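Local coordinates for glycosyl hyrolase, family 3 (Deinococcus radiodurans, PDB 3TEV), which probably hydrolyses O-glycosidic bonds, as a member of glycoside hydrolase family 3 with a TIM-barrel type of domain, at residues Ile227-Leu232 with His236-Ser241; Glu308-Pro311 with Ala316-Thr319. One frame throughout, in Å; residues are numbered along the deposited sequence.

Contact 1. Residues Ile227-Leu232 with His236-Ser241; sequences IVYDAL and HPATLS
Ile227 and Ala238 join the two sides of a short loop in the TIM-barrel type of domain of this family 3 glycoside hydrolase: the backbone N of Ala238 donates to Ile227 O at 2.9 Å. The loop leaves strand 221-224 of the barrel and leads to helix 242-252, carrying on the way the small strand 228-229, which pairs in parallel with strand 196-197.

The tight part lies round Ile227 O. The N-H of Ala238 reaches this oxygen from above the carbonyl plane, 37° out of it, and the hydrogen bond is moderately bent, with 152° at the hydrogen. The same oxygen receives a CA-H...O contact from Pro237, whose CA lies 3.4 Å from Ile227 O, so two neighbouring residues of the second segment converge on one acceptor. Val228 flanks this grip. With its CG2 beside its own backbone N and anti to the carbonyl carbon (chi1 -177°, measured to CG1), that methyl comes 3.9 Å from Pro237 N, while CG1 turns to the carbonyl oxygen of His236.

Toward Tyr229 the fit loosens. Its ring approaches the Ala238 methyl obliquely, with 4.5 Å between Tyr229 CE2 and Ala238 CB, and its hydroxyl is engaged elsewhere, hydrogen-bonded to Gly182 O. Here the two backbones meet through a water instead of directly. His236 is partly exposed; its side chain leaves the backbone away from 227-232 and touches Arg281 of helix 275-285. Further on, a 3-10 turn at Ala238-Thr239 delivers Ser241 to the N-cap of helix 242-252, where its OG bonds to Ile244 N. Back in the gap between the segments, the bridging water accepts from Tyr229 N and donates to His236 O, 2.6 Å from that carbonyl oxygen.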
ATOM      1  N   ILE A 227      -4.365 -12.332  -2.899  1.00 41.22           N
ATOM      2  CA  ILE A 227      -4.543 -13.677  -2.365  1.00 41.18           C
ATOM      3  C   ILE A 227      -6.023 -14.019  -2.317  1.00 40.37           C
ATOM      4  O   ILE A 227      -6.844 -13.170  -1.996  1.00 39.68           O
ATOM      5  CB  ILE A 227      -3.938 -13.777  -0.941  1.00 41.71           C
ATOM      6  CG1 ILE A 227      -2.442 -13.439  -0.974  1.00 43.65           C
ATOM      7  CG2 ILE A 227      -4.187 -15.170  -0.306  1.00 40.71           C
ATOM      8  CD1 ILE A 227      -1.891 -13.059   0.406  1.00 47.62           C
ATOM      9  N   VAL A 228      -6.351 -15.261  -2.646  1.00 40.22           N
ATOM     10  CA  VAL A 228      -7.730 -15.726  -2.616  1.00 40.59           C
ATOM     11  C   VAL A 228      -7.980 -16.377  -1.251  1.00 41.36           C
ATOM     12  O   VAL A 228      -7.276 -17.328  -0.879  1.00 41.48           O
ATOM     13  CB  VAL A 228      -8.040 -16.734  -3.794  1.00 40.61           C
ATOM     14  CG1 VAL A 228      -9.499 -17.150  -3.787  1.00 40.34           C
ATOM     15  CG2 VAL A 228      -7.690 -16.126  -5.156  1.00 39.62           C
ATOM     16  N   TYR A 229      -8.948 -15.848  -0.499  1.00 41.99           N
ATOM     17  CA  TYR A 229      -9.381 -16.457   0.781  1.00 43.10           C
ATOM     18  C   TYR A 229     -10.720 -17.158   0.583  1.00 44.58           C
ATOM     19  O   TYR A 229     -11.750 -16.484   0.463  1.00 45.07           O
ATOM     20  CB  TYR A 229      -9.490 -15.402   1.883  1.00 42.33           C
ATOM     21  CG  TYR A 229      -8.168 -14.736   2.149  1.00 43.08           C
ATOM     22  CD1 TYR A 229      -7.410 -15.030   3.290  1.00 42.94           C
ATOM     23  CD2 TYR A 229      -7.648 -13.840   1.222  1.00 44.25           C
ATOM     24  CE1 TYR A 229      -6.156 -14.430   3.494  1.00 44.07           C
ATOM     25  CE2 TYR A 229      -6.435 -13.234   1.418  1.00 45.10           C
ATOM     26  CZ  TYR A 229      -5.687 -13.528   2.537  1.00 45.08           C
ATOM     27  OH  TYR A 229      -4.474 -12.870   2.659  1.00 47.20           O
ATOM     28  N   ASP A 230     -10.695 -18.495   0.530  1.00 45.89           N
ATOM     29  CA  ASP A 230     -11.899 -19.321   0.372  1.00 47.96           C
ATOM     30  C   ASP A 230     -13.056 -18.917   1.294  1.00 48.30           C
ATOM     31  O   ASP A 230     -14.225 -18.976   0.906  1.00 49.00           O
ATOM     32  CB  ASP A 230     -11.595 -20.805   0.647  1.00 48.71           C
ATOM     33  CG  ASP A 230     -10.644 -21.425  -0.365  1.00 50.82           C
ATOM     34  OD1 ASP A 230     -10.291 -20.789  -1.373  1.00 52.44           O
ATOM     35  OD2 ASP A 230     -10.242 -22.583  -0.144  1.00 55.01           O
ATOM     36  N   ALA A 231     -12.732 -18.530   2.522  1.00 48.05           N
ATOM     37  CA  ALA A 231     -13.761 -18.280   3.525  1.00 47.77           C
ATOM     38  C   ALA A 231     -14.392 -16.900   3.355  1.00 47.08           C
ATOM     39  O   ALA A 231     -15.418 -16.638   3.950  1.00 47.39           O
ATOM     40  CB  ALA A 231     -13.199 -18.455   4.937  1.00 47.17           C
ATOM     41  N   LEU A 232     -13.795 -16.050   2.518  1.00 46.29           N
ATOM     42  CA  LEU A 232     -14.241 -14.665   2.315  1.00 45.42           C
ATOM     43  C   LEU A 232     -14.808 -14.429   0.921  1.00 46.47           C
ATOM     44  O   LEU A 232     -15.846 -13.778   0.760  1.00 47.45           O
ATOM     45  CB  LEU A 232     -13.078 -13.700   2.535  1.00 44.09           C
ATOM     46  CG  LEU A 232     -12.382 -13.712   3.896  1.00 42.73           C
ATOM     47  CD1 LEU A 232     -11.292 -12.658   3.968  1.00 40.30           C
ATOM     48  CD2 LEU A 232     -13.395 -13.513   5.023  1.00 41.63           C
ATOM     49  N   HIS A 236     -12.254 -14.380  -6.171  1.00 48.05           N
ATOM     50  CA  HIS A 236     -11.410 -13.238  -6.528  1.00 45.76           C
ATOM     51  C   HIS A 236     -10.288 -13.052  -5.515  1.00 42.82           C
ATOM     52  O   HIS A 236     -10.492 -13.283  -4.319  1.00 43.27           O
ATOM     53  CB  HIS A 236     -12.242 -11.949  -6.607  1.00 45.73           C
ATOM     54  CG  HIS A 236     -13.386 -12.022  -7.568  1.00 48.33           C
ATOM     55  ND1 HIS A 236     -13.209 -12.062  -8.935  1.00 50.17           N
ATOM     56  CD2 HIS A 236     -14.726 -12.062  -7.360  1.00 49.37           C
ATOM     57  CE1 HIS A 236     -14.390 -12.129  -9.526  1.00 51.17           C
ATOM     58  NE2 HIS A 236     -15.326 -12.133  -8.593  1.00 50.56           N
ATOM     59  N   PRO A 237      -9.101 -12.637  -5.979  1.00 40.17           N
ATOM     60  CA  PRO A 237      -8.088 -12.202  -4.999  1.00 38.31           C
ATOM     61  C   PRO A 237      -8.606 -10.988  -4.220  1.00 37.09           C
ATOM     62  O   PRO A 237      -9.439 -10.219  -4.742  1.00 36.55           O
ATOM     63  CB  PRO A 237      -6.897 -11.795  -5.864  1.00 38.00           C
ATOM     64  CG  PRO A 237      -7.469 -11.545  -7.233  1.00 38.68           C
ATOM     65  CD  PRO A 237      -8.680 -12.427  -7.375  1.00 39.45           C
ATOM     66  N   ALA A 238      -8.115 -10.805  -2.996  1.00 35.97           N
ATOM     67  CA  ALA A 238      -8.568  -9.702  -2.138  1.00 35.07           C
ATOM     68  C   ALA A 238      -8.570  -8.329  -2.834  1.00 34.92           C
ATOM     69  O   ALA A 238      -9.527  -7.541  -2.694  1.00 34.07           O
ATOM     70  CB  ALA A 238      -7.762  -9.654  -0.881  1.00 34.78           C
ATOM     71  N   THR A 239      -7.518  -8.067  -3.615  1.00 35.16           N
ATOM     72  CA  THR A 239      -7.349  -6.790  -4.298  1.00 35.99           C
ATOM     73  C   THR A 239      -8.464  -6.536  -5.311  1.00 35.65           C
ATOM     74  O   THR A 239      -8.689  -5.390  -5.714  1.00 35.45           O
ATOM     75  CB  THR A 239      -6.008  -6.754  -5.059  1.00 36.65           C
ATOM     76  OG1 THR A 239      -5.942  -7.919  -5.878  1.00 41.87           O
ATOM     77  CG2 THR A 239      -4.844  -6.855  -4.108  1.00 35.33           C
ATOM     78  N   LEU A 240      -9.158  -7.594  -5.735  1.00 35.42           N
ATOM     79  CA  LEU A 240     -10.231  -7.442  -6.735  1.00 35.35           C
ATOM     80  C   LEU A 240     -11.587  -7.875  -6.190  1.00 35.44           C
ATOM     81  O   LEU A 240     -12.519  -8.133  -6.959  1.00 36.35           O
ATOM     82  CB  LEU A 240      -9.903  -8.251  -8.000  1.00 35.16           C
ATOM     83  CG  LEU A 240      -8.555  -7.980  -8.690  1.00 34.90           C
ATOM     84  CD1 LEU A 240      -8.288  -9.010  -9.801  1.00 34.67           C
ATOM     85  CD2 LEU A 240      -8.423  -6.525  -9.227  1.00 33.20           C
ATOM     86  N   SER A 241     -11.686  -7.979  -4.872  1.00 34.91           N
ATOM     87  CA  SER A 241     -12.856  -8.532  -4.219  1.00 35.30           C
ATOM     88  C   SER A 241     -13.734  -7.461  -3.572  1.00 35.17           C
ATOM     89  O   SER A 241     -13.374  -6.916  -2.547  1.00 35.43           O
ATOM     90  CB  SER A 241     -12.417  -9.530  -3.147  1.00 35.34           C
ATOM     91  OG  SER A 241     -13.528  -9.929  -2.353  1.00 36.84           O
TER
HETATM   92  O   HOH W   1     -10.501 -13.778  -1.730  1.00 37.57           O

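Contact 2. Residues Glu308-Pro311 with Ala316-Thr319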
ATOM      1  N   GLU A 308     -11.756   5.567 -18.797  1.00 42.32           N
ATOM      2  CA  GLU A 308     -13.111   5.172 -19.227  1.00 44.08           C
ATOM      3  C   GLU A 308     -14.047   4.929 -18.043  1.00 42.85           C
ATOM      4  O   GLU A 308     -15.258   5.115 -18.154  1.00 43.61           O
ATOM      5  CB  GLU A 308     -13.054   3.910 -20.087  1.00 45.36           C
ATOM      6  CG  GLU A 308     -12.154   4.042 -21.293  1.00 52.05           C
ATOM      7  CD  GLU A 308     -12.622   5.144 -22.238  1.00 61.31           C
ATOM      8  OE1 GLU A 308     -13.862   5.333 -22.397  1.00 65.60           O
ATOM      9  OE2 GLU A 308     -11.750   5.836 -22.819  1.00 65.26           O
ATOM     10  N   TYR A 309     -13.474   4.522 -16.915  1.00 40.61           N
ATOM     11  CA  TYR A 309     -14.222   4.242 -15.693  1.00 38.74           C
ATOM     12  C   TYR A 309     -14.645   5.524 -14.962  1.00 37.69           C
ATOM     13  O   TYR A 309     -15.782   5.682 -14.548  1.00 37.74           O
ATOM     14  CB  TYR A 309     -13.364   3.333 -14.800  1.00 38.06           C
ATOM     15  CG  TYR A 309     -13.675   3.355 -13.318  1.00 37.63           C
ATOM     16  CD1 TYR A 309     -14.835   2.762 -12.804  1.00 38.41           C
ATOM     17  CD2 TYR A 309     -12.785   3.931 -12.415  1.00 34.93           C
ATOM     18  CE1 TYR A 309     -15.103   2.782 -11.431  1.00 37.00           C
ATOM     19  CE2 TYR A 309     -13.036   3.929 -11.073  1.00 35.00           C
ATOM     20  CZ  TYR A 309     -14.194   3.366 -10.584  1.00 36.10           C
ATOM     21  OH  TYR A 309     -14.424   3.403  -9.224  1.00 37.00           O
ATOM     22  N   VAL A 310     -13.710   6.439 -14.827  1.00 36.95           N
ATOM     23  CA  VAL A 310     -13.871   7.661 -14.050  1.00 36.69           C
ATOM     24  C   VAL A 310     -15.109   8.538 -14.381  1.00 37.57           C
ATOM     25  O   VAL A 310     -15.818   8.939 -13.446  1.00 37.72           O
ATOM     26  CB  VAL A 310     -12.535   8.455 -14.092  1.00 36.44           C
ATOM     27  CG1 VAL A 310     -12.754   9.922 -14.024  1.00 35.98           C
ATOM     28  CG2 VAL A 310     -11.610   7.971 -12.979  1.00 35.44           C
ATOM     29  N   PRO A 311     -15.388   8.818 -15.685  1.00 38.32           N
ATOM     30  CA  PRO A 311     -16.535   9.704 -16.030  1.00 39.89           C
ATOM     31  C   PRO A 311     -17.907   9.178 -15.610  1.00 41.42           C
ATOM     32  O   PRO A 311     -18.813   9.963 -15.361  1.00 41.64           O
ATOM     33  CB  PRO A 311     -16.493   9.793 -17.574  1.00 39.34           C
ATOM     34  CG  PRO A 311     -15.108   9.373 -17.960  1.00 39.31           C
ATOM     35  CD  PRO A 311     -14.670   8.368 -16.892  1.00 38.01           C
ATOM     36  N   ALA A 316     -18.135   8.328  -6.591  1.00 40.15           N
ATOM     37  CA  ALA A 316     -17.321   7.292  -5.990  1.00 38.87           C
ATOM     38  C   ALA A 316     -15.834   7.660  -6.056  1.00 37.90           C
ATOM     39  O   ALA A 316     -15.123   7.562  -5.040  1.00 38.39           O
ATOM     40  CB  ALA A 316     -17.587   5.940  -6.673  1.00 38.96           C
ATOM     41  N   VAL A 317     -15.354   8.111  -7.216  1.00 36.31           N
ATOM     42  CA  VAL A 317     -13.925   8.429  -7.311  1.00 35.66           C
ATOM     43  C   VAL A 317     -13.542   9.722  -6.562  1.00 35.67           C
ATOM     44  O   VAL A 317     -12.389   9.881  -6.123  1.00 34.96           O
ATOM     45  CB  VAL A 317     -13.356   8.403  -8.758  1.00 35.23           C
ATOM     46  CG1 VAL A 317     -13.478   6.994  -9.354  1.00 35.04           C
ATOM     47  CG2 VAL A 317     -14.024   9.449  -9.636  1.00 34.44           C
ATOM     48  N   ALA A 318     -14.511  10.622  -6.404  1.00 35.75           N
ATOM     49  CA  ALA A 318     -14.310  11.825  -5.592  1.00 36.16           C
ATOM     50  C   ALA A 318     -14.007  11.430  -4.148  1.00 36.21           C
ATOM     51  O   ALA A 318     -13.083  11.966  -3.528  1.00 36.81           O
ATOM     52  CB  ALA A 318     -15.548  12.795  -5.682  1.00 35.20           C
ATOM     53  N   THR A 319     -14.769  10.467  -3.638  1.00 36.29           N
ATOM     54  CA  THR A 319     -14.571   9.931  -2.291  1.00 36.63           C
ATOM     55  C   THR A 319     -13.163   9.296  -2.171  1.00 36.02           C
ATOM     56  O   THR A 319     -12.447   9.534  -1.199  1.00 37.05           O
ATOM     57  CB  THR A 319     -15.668   8.880  -1.957  1.00 37.04           C
ATOM     58  OG1 THR A 319     -16.960   9.489  -2.056  1.00 37.72           O
ATOM     59  CG2 THR A 319     -15.489   8.305  -0.546  1.00 37.50           C
TER
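With chi1 at 157°, Tyr309 sets CG anti to its backbone N and swings the ring out to Val317, whose own chi1 of -62° puts CG1 anti to the carbonyl carbon and directs that methyl back at the ring. Two consecutive helices joined by a short turn, 296-309 and 314-330, meet here late in the TIM-barrel type of domain, the region round Tyr309 and Val310 packing on the first turn of helix 314-330. The side chain of Val317 leaves the backbone toward the other segment and supplies about half of the buried surface. Its CG1 sits obliquely to the tyrosine ring, as the two side chains slide past each other in opposite directions, and lies 3.7 Å from Tyr309 OH. Val310 completes the small apolar cluster by crossing Val317 at about a right angle, its CG2 4.2 Å from Val317 CG1.

Asn313 ND2 bonds to Tyr309 O, linking the connection back to the first segment. Other parts of the fold cover the cluster: helix 275-285 packs on Tyr309, and Leu21 touches both valines. The closest approach joins Tyr309 CE2 to Val317 CG1, at 3.5 Å.

From the N terminus, the chain passes through the earlier barrel strands before it reaches strand 221-224 and then contact 1, which closes a short loop over the three residues between its segments, just before helix 242-252. It next runs through strand 258-261, helix 275-285 and strand 290-291, and contact 2 closes a short connection of four residues, two of them already helical, between helices 296-309 and 314-330. The two contacts follow in series, neither nesting nor crossing. The centres of contact 1 and contact 2 are about 23 Å apart, and the nearest atoms of contact 1 and contact 2 are about 11 Å apart, without touching. Helix 275-285 packs against both, meeting His236 and Leu240 of segment 236-241 and Tyr309 in contact 2.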